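Local coordinates for protein aromatic amino acid aminotransferase I (Candida albicans WO-1, PDB 6HNU) that probably catalyses the pyridoxal-phosphate-dependent transfer of an amino group from aromatic L-amino acids to 2-oxoglutarate, giving the aromatic oxo-acid and L-glutamate, at residues 339-342 with 343-347; 195-198 with 199-203; 268-271 with 272-276. All blocks are in the same frame, centred on the assembly; numbering follows the deposited sequence.

Interaction 1 of 3, residues 339-342 with 343-347; sequences LANA and LLRKW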
loop_
_atom_site.group_PDB
_atom_site.type_symbol
_atom_site.label_atom_id
_atom_site.label_comp_id
_atom_site.label_asym_id
_atom_site.label_seq_id
_atom_site.Cartn_x
_atom_site.Cartn_y
_atom_site.Cartn_z
ATOM N N LEU B 339 -14.407 -4.627 -7.258
ATOM C CA LEU B 339 -14.798 -6.052 -7.339
ATOM C C LEU B 339 -15.304 -6.502 -5.977
ATOM O O LEU B 339 -16.266 -7.230 -5.965
ATOM C CB LEU B 339 -13.635 -6.910 -7.830
ATOM C CG LEU B 339 -13.350 -6.855 -9.335
ATOM C CD1 LEU B 339 -12.066 -7.623 -9.669
ATOM C CD2 LEU B 339 -14.529 -7.416 -10.131
ATOM N N ALA B 340 -14.717 -6.073 -4.845
ATOM C CA ALA B 340 -15.179 -6.479 -3.487
ATOM C C ALA B 340 -16.584 -5.918 -3.257
ATOM O O ALA B 340 -17.485 -6.623 -2.807
ATOM C CB ALA B 340 -14.199 -6.008 -2.414
ATOM N N ASN B 341 -16.769 -4.656 -3.557
ATOM C CA ASN B 341 -18.101 -4.009 -3.479
ATOM C C ASN B 341 -19.139 -4.792 -4.324
ATOM O O ASN B 341 -20.264 -4.996 -3.829
ATOM C CB ASN B 341 -18.004 -2.561 -3.894
ATOM C CG ASN B 341 -19.335 -1.854 -3.779
ATOM O OD1 ASN B 341 -19.820 -1.584 -2.683
ATOM N ND2 ASN B 341 -19.934 -1.582 -4.915
ATOM N N ALA B 342 -18.787 -5.186 -5.539
ATOM C CA ALA B 342 -19.690 -5.917 -6.472
ATOM C C ALA B 342 -20.040 -7.284 -5.877
ATOM O O ALA B 342 -21.226 -7.596 -5.778
ATOM C CB ALA B 342 -19.064 -6.009 -7.820
ATOM N N LEU B 343 -19.041 -8.021 -5.372
ATOM C CA LEU B 343 -19.259 -9.347 -4.763
ATOM C C LEU B 343 -20.135 -9.189 -3.520
ATOM O O LEU B 343 -21.129 -9.915 -3.425
ATOM C CB LEU B 343 -17.909 -10.021 -4.491
ATOM C CG LEU B 343 -17.990 -11.343 -3.736
ATOM C CD1 LEU B 343 -16.815 -12.248 -4.119
ATOM C CD2 LEU B 343 -18.022 -11.094 -2.240
ATOM N N LEU B 344 -19.831 -8.251 -2.618
ATOM C CA LEU B 344 -20.538 -8.155 -1.325
ATOM C C LEU B 344 -21.992 -7.734 -1.554
ATOM O O LEU B 344 -22.862 -8.239 -0.828
ATOM C CB LEU B 344 -19.787 -7.193 -0.400
ATOM C CG LEU B 344 -18.413 -7.694 0.079
ATOM C CD1 LEU B 344 -17.616 -6.554 0.665
ATOM C CD2 LEU B 344 -18.548 -8.812 1.092
ATOM N N ARG B 345 -22.235 -6.830 -2.501
ATOM C CA ARG B 345 -23.598 -6.311 -2.789
ATOM C C ARG B 345 -24.393 -7.347 -3.577
ATOM O O ARG B 345 -25.611 -7.411 -3.369
ATOM C CB ARG B 345 -23.496 -4.974 -3.509
ATOM C CG ARG B 345 -23.074 -3.885 -2.535
ATOM C CD ARG B 345 -22.938 -2.518 -3.136
ATOM N NE ARG B 345 -22.655 -1.562 -2.075
ATOM C CZ ARG B 345 -23.578 -1.013 -1.289
ATOM N NH1 ARG B 345 -24.862 -1.312 -1.461
ATOM N NH2 ARG B 345 -23.217 -0.173 -0.333
ATOM N N LYS B 346 -23.727 -8.183 -4.363
ATOM C CA LYS B 346 -24.415 -9.263 -5.126
ATOM C C LYS B 346 -24.875 -10.332 -4.122
ATOM O O LYS B 346 -26.038 -10.795 -4.176
ATOM C CB LYS B 346 -23.511 -9.843 -6.211
ATOM C CG LYS B 346 -24.149 -10.970 -7.023
ATOM C CD LYS B 346 -25.391 -10.499 -7.770
ATOM C CE LYS B 346 -26.083 -11.613 -8.525
ATOM N NZ LYS B 346 -27.312 -11.108 -9.181
ATOM N N TRP B 347 -24.013 -10.668 -3.160
ATOM C CA TRP B 347 -24.351 -11.625 -2.088
ATOM C C TRP B 347 -25.326 -10.989 -1.107
ATOM O O TRP B 347 -26.184 -11.705 -0.534
ATOM C CB TRP B 347 -23.061 -12.067 -1.408
ATOM C CG TRP B 347 -22.166 -12.957 -2.200
ATOM C CD1 TRP B 347 -22.323 -13.465 -3.455
ATOM C CD2 TRP B 347 -20.941 -13.493 -1.702
ATOM N NE1 TRP B 347 -21.253 -14.257 -3.767
ATOM C CE2 TRP B 347 -20.395 -14.295 -2.706
ATOM C CE3 TRP B 347 -20.266 -13.360 -0.486
ATOM C CZ2 TRP B 347 -19.186 -14.985 -2.533
ATOM C CZ3 TRP B 347 -19.070 -14.024 -0.316
ATOM C CH2 TRP B 347 -18.543 -14.841 -1.323
#

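Interaction 2 of 3, residues 195-198 with 199-203; sequences LEEL and MSRWV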
loop_
_atom_site.group_PDB
_atom_site.type_symbol
_atom_site.label_atom_id
_atom_site.label_comp_id
_atom_site.label_asym_id
_atom_site.label_seq_id
_atom_site.Cartn_x
_atom_site.Cartn_y
_atom_site.Cartn_z
ATOM N N LEU B 195 -0.716 -8.781 33.474
ATOM C CA LEU B 195 -0.798 -7.495 32.731
ATOM C C LEU B 195 -1.141 -6.353 33.700
ATOM O O LEU B 195 -0.452 -5.309 33.668
ATOM C CB LEU B 195 -1.814 -7.614 31.586
ATOM C CG LEU B 195 -2.106 -6.294 30.878
ATOM C CD1 LEU B 195 -0.857 -5.798 30.169
ATOM C CD2 LEU B 195 -3.232 -6.447 29.879
ATOM N N GLU B 196 -2.149 -6.539 34.572
ATOM C CA GLU B 196 -2.505 -5.554 35.621
ATOM C C GLU B 196 -1.266 -5.288 36.482
ATOM O O GLU B 196 -1.013 -4.141 36.807
ATOM C CB GLU B 196 -3.654 -6.066 36.497
ATOM C CG GLU B 196 -3.953 -5.217 37.726
ATOM C CD GLU B 196 -4.377 -3.780 37.495
ATOM O OE1 GLU B 196 -5.142 -3.537 36.556
ATOM O OE2 GLU B 196 -4.033 -2.924 38.316
ATOM N N GLU B 197 -0.593 -6.348 36.914
ATOM C CA GLU B 197 0.564 -6.265 37.849
ATOM C C GLU B 197 1.664 -5.463 37.138
ATOM O O GLU B 197 2.216 -4.541 37.763
ATOM C CB GLU B 197 1.049 -7.660 38.254
ATOM C CG GLU B 197 2.450 -7.669 38.880
ATOM C CD GLU B 197 2.480 -6.929 40.189
ATOM O OE1 GLU B 197 1.373 -6.686 40.733
ATOM O OE2 GLU B 197 3.592 -6.591 40.682
ATOM N N LEU B 198 1.974 -5.831 35.897
ATOM C CA LEU B 198 2.992 -5.150 35.056
ATOM C C LEU B 198 2.702 -3.645 35.024
ATOM O O LEU B 198 3.637 -2.851 35.172
ATOM C CB LEU B 198 2.960 -5.758 33.659
ATOM C CG LEU B 198 3.998 -5.225 32.675
ATOM C CD1 LEU B 198 5.408 -5.513 33.157
ATOM C CD2 LEU B 198 3.789 -5.852 31.310
ATOM N N MET B 199 1.449 -3.264 34.783
ATOM C CA MET B 199 1.050 -1.844 34.693
ATOM C C MET B 199 1.100 -1.198 36.077
ATOM O O MET B 199 1.454 -0.035 36.149
ATOM C CB MET B 199 -0.340 -1.708 34.067
ATOM C CG MET B 199 -0.365 -2.002 32.569
ATOM S SD MET B 199 0.907 -1.160 31.560
ATOM C CE MET B 199 0.751 0.538 32.107
ATOM N N SER B 200 0.711 -1.888 37.146
ATOM C CA SER B 200 0.583 -1.260 38.492
ATOM C C SER B 200 1.948 -0.723 38.945
ATOM O O SER B 200 1.930 0.222 39.722
ATOM C CB SER B 200 0.014 -2.192 39.528
ATOM O OG SER B 200 0.951 -3.231 39.781
ATOM N N ARG B 201 3.058 -1.311 38.490
ATOM C CA ARG B 201 4.440 -0.901 38.886
ATOM C C ARG B 201 5.200 -0.327 37.684
ATOM O O ARG B 201 6.459 -0.268 37.729
ATOM C CB ARG B 201 5.205 -2.065 39.510
ATOM C CG ARG B 201 4.763 -3.439 39.045
ATOM C CD ARG B 201 5.804 -4.505 39.307
ATOM N NE ARG B 201 6.603 -4.620 38.095
ATOM C CZ ARG B 201 6.473 -5.544 37.131
ATOM N NH1 ARG B 201 5.583 -6.534 37.230
ATOM N NH2 ARG B 201 7.280 -5.461 36.073
ATOM N N TRP B 202 4.484 0.096 36.639
ATOM C CA TRP B 202 5.147 0.560 35.394
ATOM C C TRP B 202 6.097 1.717 35.719
ATOM O O TRP B 202 5.619 2.735 36.251
ATOM C CB TRP B 202 4.144 1.009 34.328
ATOM C CG TRP B 202 4.831 1.222 33.018
ATOM C CD1 TRP B 202 5.273 2.404 32.495
ATOM C CD2 TRP B 202 5.232 0.193 32.104
ATOM N NE1 TRP B 202 5.905 2.187 31.301
ATOM C CE2 TRP B 202 5.891 0.838 31.028
ATOM C CE3 TRP B 202 5.041 -1.190 32.046
ATOM C CZ2 TRP B 202 6.366 0.134 29.926
ATOM C CZ3 TRP B 202 5.545 -1.884 30.969
ATOM C CH2 TRP B 202 6.186 -1.228 29.915
ATOM N N VAL B 203 7.359 1.608 35.336
ATOM C CA VAL B 203 8.306 2.765 35.443
ATOM C C VAL B 203 8.409 3.496 34.088
ATOM O O VAL B 203 8.451 2.831 33.033
ATOM C CB VAL B 203 9.690 2.340 35.980
ATOM C CG1 VAL B 203 10.365 1.300 35.122
ATOM C CG2 VAL B 203 10.617 3.534 36.099
#

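Interaction 3 of 3, residues 268-271 with 272-276; sequences AVHD and HDEFL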
loop_
_atom_site.group_PDB
_atom_site.type_symbol
_atom_site.label_atom_id
_atom_site.label_comp_id
_atom_site.label_asym_id
_atom_site.label_seq_id
_atom_site.Cartn_x
_atom_site.Cartn_y
_atom_site.Cartn_z
ATOM N N ALA B 268 -23.551 -27.538 15.104
ATOM C CA ALA B 268 -23.403 -26.467 14.096
ATOM C C ALA B 268 -24.461 -25.389 14.372
ATOM O O ALA B 268 -25.587 -25.746 14.816
ATOM C CB ALA B 268 -23.515 -27.033 12.709
ATOM N N VAL B 269 -24.119 -24.108 14.199
ATOM C CA VAL B 269 -25.130 -23.006 14.252
ATOM C C VAL B 269 -26.136 -23.256 13.123
ATOM O O VAL B 269 -25.714 -23.735 12.065
ATOM C CB VAL B 269 -24.477 -21.613 14.161
ATOM C CG1 VAL B 269 -23.658 -21.315 15.409
ATOM C CG2 VAL B 269 -23.633 -21.485 12.905
ATOM N N HIS B 270 -27.421 -22.973 13.349
ATOM C CA HIS B 270 -28.524 -23.377 12.432
ATOM C C HIS B 270 -28.986 -22.195 11.573
ATOM O O HIS B 270 -29.713 -22.470 10.606
ATOM C CB HIS B 270 -29.712 -23.976 13.216
ATOM C CG HIS B 270 -29.358 -25.162 14.056
ATOM N ND1 HIS B 270 -29.712 -25.254 15.397
ATOM C CD2 HIS B 270 -28.678 -26.297 13.765
ATOM C CE1 HIS B 270 -29.267 -26.397 15.890
ATOM N NE2 HIS B 270 -28.628 -27.058 14.907
ATOM N N ASP B 271 -28.632 -20.942 11.908
ATOM C CA ASP B 271 -29.129 -19.749 11.159
ATOM C C ASP B 271 -28.326 -18.483 11.496
ATOM O O ASP B 271 -27.438 -18.531 12.363
ATOM C CB ASP B 271 -30.626 -19.543 11.419
ATOM C CG ASP B 271 -30.971 -19.522 12.896
ATOM O OD1 ASP B 271 -30.142 -19.049 13.689
ATOM O OD2 ASP B 271 -32.053 -20.005 13.255
ATOM N N HIS B 272 -28.665 -17.358 10.866
ATOM C CA HIS B 272 -27.872 -16.103 10.966
ATOM C C HIS B 272 -27.862 -15.620 12.418
ATOM O O HIS B 272 -26.794 -15.130 12.876
ATOM C CB HIS B 272 -28.355 -15.047 9.974
ATOM C CG HIS B 272 -28.074 -15.396 8.548
ATOM N ND1 HIS B 272 -28.311 -14.522 7.520
ATOM C CD2 HIS B 272 -27.539 -16.488 7.974
ATOM C CE1 HIS B 272 -28.004 -15.077 6.377
ATOM N NE2 HIS B 272 -27.487 -16.274 6.615
ATOM N N ASP B 273 -28.986 -15.765 13.123
ATOM C CA ASP B 273 -29.119 -15.319 14.536
ATOM C C ASP B 273 -28.200 -16.127 15.457
ATOM O O ASP B 273 -27.541 -15.493 16.282
ATOM C CB ASP B 273 -30.561 -15.419 15.034
ATOM C CG ASP B 273 -31.484 -14.389 14.405
ATOM O OD1 ASP B 273 -31.009 -13.249 14.082
ATOM O OD2 ASP B 273 -32.674 -14.739 14.234
ATOM N N GLU B 274 -28.205 -17.454 15.365
ATOM C CA GLU B 274 -27.342 -18.339 16.190
ATOM C C GLU B 274 -25.892 -17.988 15.870
ATOM O O GLU B 274 -25.075 -17.913 16.795
ATOM C CB GLU B 274 -27.567 -19.833 15.928
ATOM C CG GLU B 274 -28.833 -20.383 16.569
ATOM C CD GLU B 274 -28.982 -21.896 16.547
ATOM O OE1 GLU B 274 -28.133 -22.596 15.962
ATOM O OE2 GLU B 274 -29.952 -22.373 17.142
ATOM N N PHE B 275 -25.583 -17.768 14.596
ATOM C CA PHE B 275 -24.195 -17.451 14.176
ATOM C C PHE B 275 -23.706 -16.196 14.908
ATOM O O PHE B 275 -22.660 -16.282 15.579
ATOM C CB PHE B 275 -24.091 -17.289 12.669
ATOM C CG PHE B 275 -22.754 -16.802 12.186
ATOM C CD1 PHE B 275 -21.634 -17.606 12.283
ATOM C CD2 PHE B 275 -22.618 -15.519 11.648
ATOM C CE1 PHE B 275 -20.411 -17.172 11.775
ATOM C CE2 PHE B 275 -21.397 -15.089 11.146
ATOM C CZ PHE B 275 -20.293 -15.921 11.225
ATOM N N LEU B 276 -24.442 -15.087 14.793
ATOM C CA LEU B 276 -24.036 -13.780 15.357
ATOM C C LEU B 276 -23.962 -13.892 16.891
ATOM O O LEU B 276 -23.095 -13.211 17.491
ATOM C CB LEU B 276 -25.011 -12.680 14.918
ATOM C CG LEU B 276 -24.980 -12.279 13.441
ATOM C CD1 LEU B 276 -25.997 -11.174 13.190
ATOM C CD2 LEU B 276 -23.601 -11.834 12.955
#

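Interaction 1 of 3, residues 339-342 with 343-347
Leu339, Ala340, Asn341 and Ala342 offer their carbonyls to the amides of Leu343, Leu344, Arg345 and Lys346 in turn, four successive i to i+4 bonds that make this a single uninterrupted piece of alpha-helix. They are regular, from 2.9 Å for Leu343 N to Leu339 O to 3.0 Å for Arg345 N to Asn341 O. The same spacing brings one polar pair of side chains together. Asn341 CG lies anti to its own backbone N (chi1 -178°), which carries the amide along the helix surface toward the next turn, while the Arg345 chain runs extended from CG to NE and passes over it. Arg345 NE donates to Asn341 OD1 at 2.9 Å. The oxygen lies in the guanidinium plane, at its edge, although the amide and guanidinium planes are turned 49° apart and the donor comes in 27° off the carbonyl plane. Arg345 CD rests 3.3 Å from Asn341 OD1. Both polar groups have further partners: Asn341 ND2 donates to Asp95 O, and Arg345 NH2 to Glu113 O and Gln116 OE1, so both are held by more than one bond; Arg345 NH1 bonds to a Tris molecule, probably from the crystallisation liquor. Leu344 lies against backbone, its CG 3.2 Å from Ala340 O. Leu343 CD2 sits 3.5 Å above one face of the Trp347 ring, offset toward its rim.

This largely buried stretch of helix 334-377 is wedged between several elements. Leu344 packs on Phe114 and Phe117 of helix 112-126, Ala342 meets Ile83 and Val85 of strand 81-86, Leu343 and Trp347 lean on Ile62 of strand 57-62, and Phe55 of the second subunit lies against Leu343.

Interaction 2 of 3, residues 195-198 with 199-203
Leu198 meets both Arg201 and Trp202 where helix 192-200 runs out. Its CD1 methyl approaches Arg201 NH2 at 3.5 Å, while Leu198 CA underlies one face of the guanidinium. On the Trp202 side, Leu198 CG stands 4.1 Å from Trp202 CZ3, the two side chains lying alongside one another and pointing the same way.

Arg201 is the first residue to leave helical backbone angles. Arg201 CD comes within 3.3 Å of Glu197 OE2, and the bend at chi3 (-94°) beyond it turns the guanidinium back over Leu198. The Glu197 and Arg201 side chains cross at about a right angle, and the salt bridge from Glu197 OE2 to Arg201 NH1 is long, at 4.0 Å.

Met199 bends twice and turns its end away from 195-198; the side chain packs on Leu160, Pro207 and Tyr239. The serine beside it joins the helix ending, Ser200 OG donating to Glu197 O at 2.7 Å, where the Arg201 N bond to the same oxygen is weak.

Chemically, the loose ion pair and the hydrocarbon contacts suggest that the exposed arginine is probably placed as much by packing as by charge, whereas the serine hydroxyl supplies a firm bond to a carbonyl at the helix end.

Interaction 3 of 3, residues 268-271 with 272-276
Asp271 is the N-cap residue of helix 272-278, at the point where the loop after helix 264-267 turns into that helix, and its side chain meets Glu274. Their carboxylates point in different directions: the side chains cross at about a right angle, with planes 68° apart. The aspartate turns toward the first turn, whereas the glutamate extends back along the incoming chain. There Glu274 OE1 accepts from His270 N at 2.7 Å, the donor standing 41° above the carboxylate plane. The imidazole leans in as well, its plane oblique to the carboxylate, and His270 ND1 makes a weak bond to Glu274 OE2 at 3.4 Å. The glutamate thus holds the backbone of His270 firmly and its ring only weakly.

Apolar contact adds to this: Val269 CG2 packs 4.2 Å from Phe275 CB, and Phe275 in turn rests on Ile357 of helix 334-377. His272 faces the same long helix, where its NE2 bonds to Asp354.

With CG between the backbone N and the carbonyl carbon (chi1 52°), the Asp271 carboxylate is directed at the first-turn amides, and its OD1 receives Glu274 N at 3.0 Å, nearly along the C-O axis.

How the interactions relate
Along the chain the order is interaction 2, interaction 3, interaction 1, all within the aminotransferase class I and II region. Interactions 1 and 3 are neighbours, their nearest atoms about 8 Å apart without touching, and helix 334-377 joins them: it contains 339-347, and further along it receives the side chains of helix 272-278. Interaction 2 lies on the opposite side of the chain's centre from interaction 1, about 46 Å between centres, against strand 158-162 of the large mixed sheet. Together they illustrate three settings of one local principle, a helix middle, a C-terminal end and an N-cap; in the first, the side chain of Ala340 is about 13 Å from bound pyridoxal phosphate.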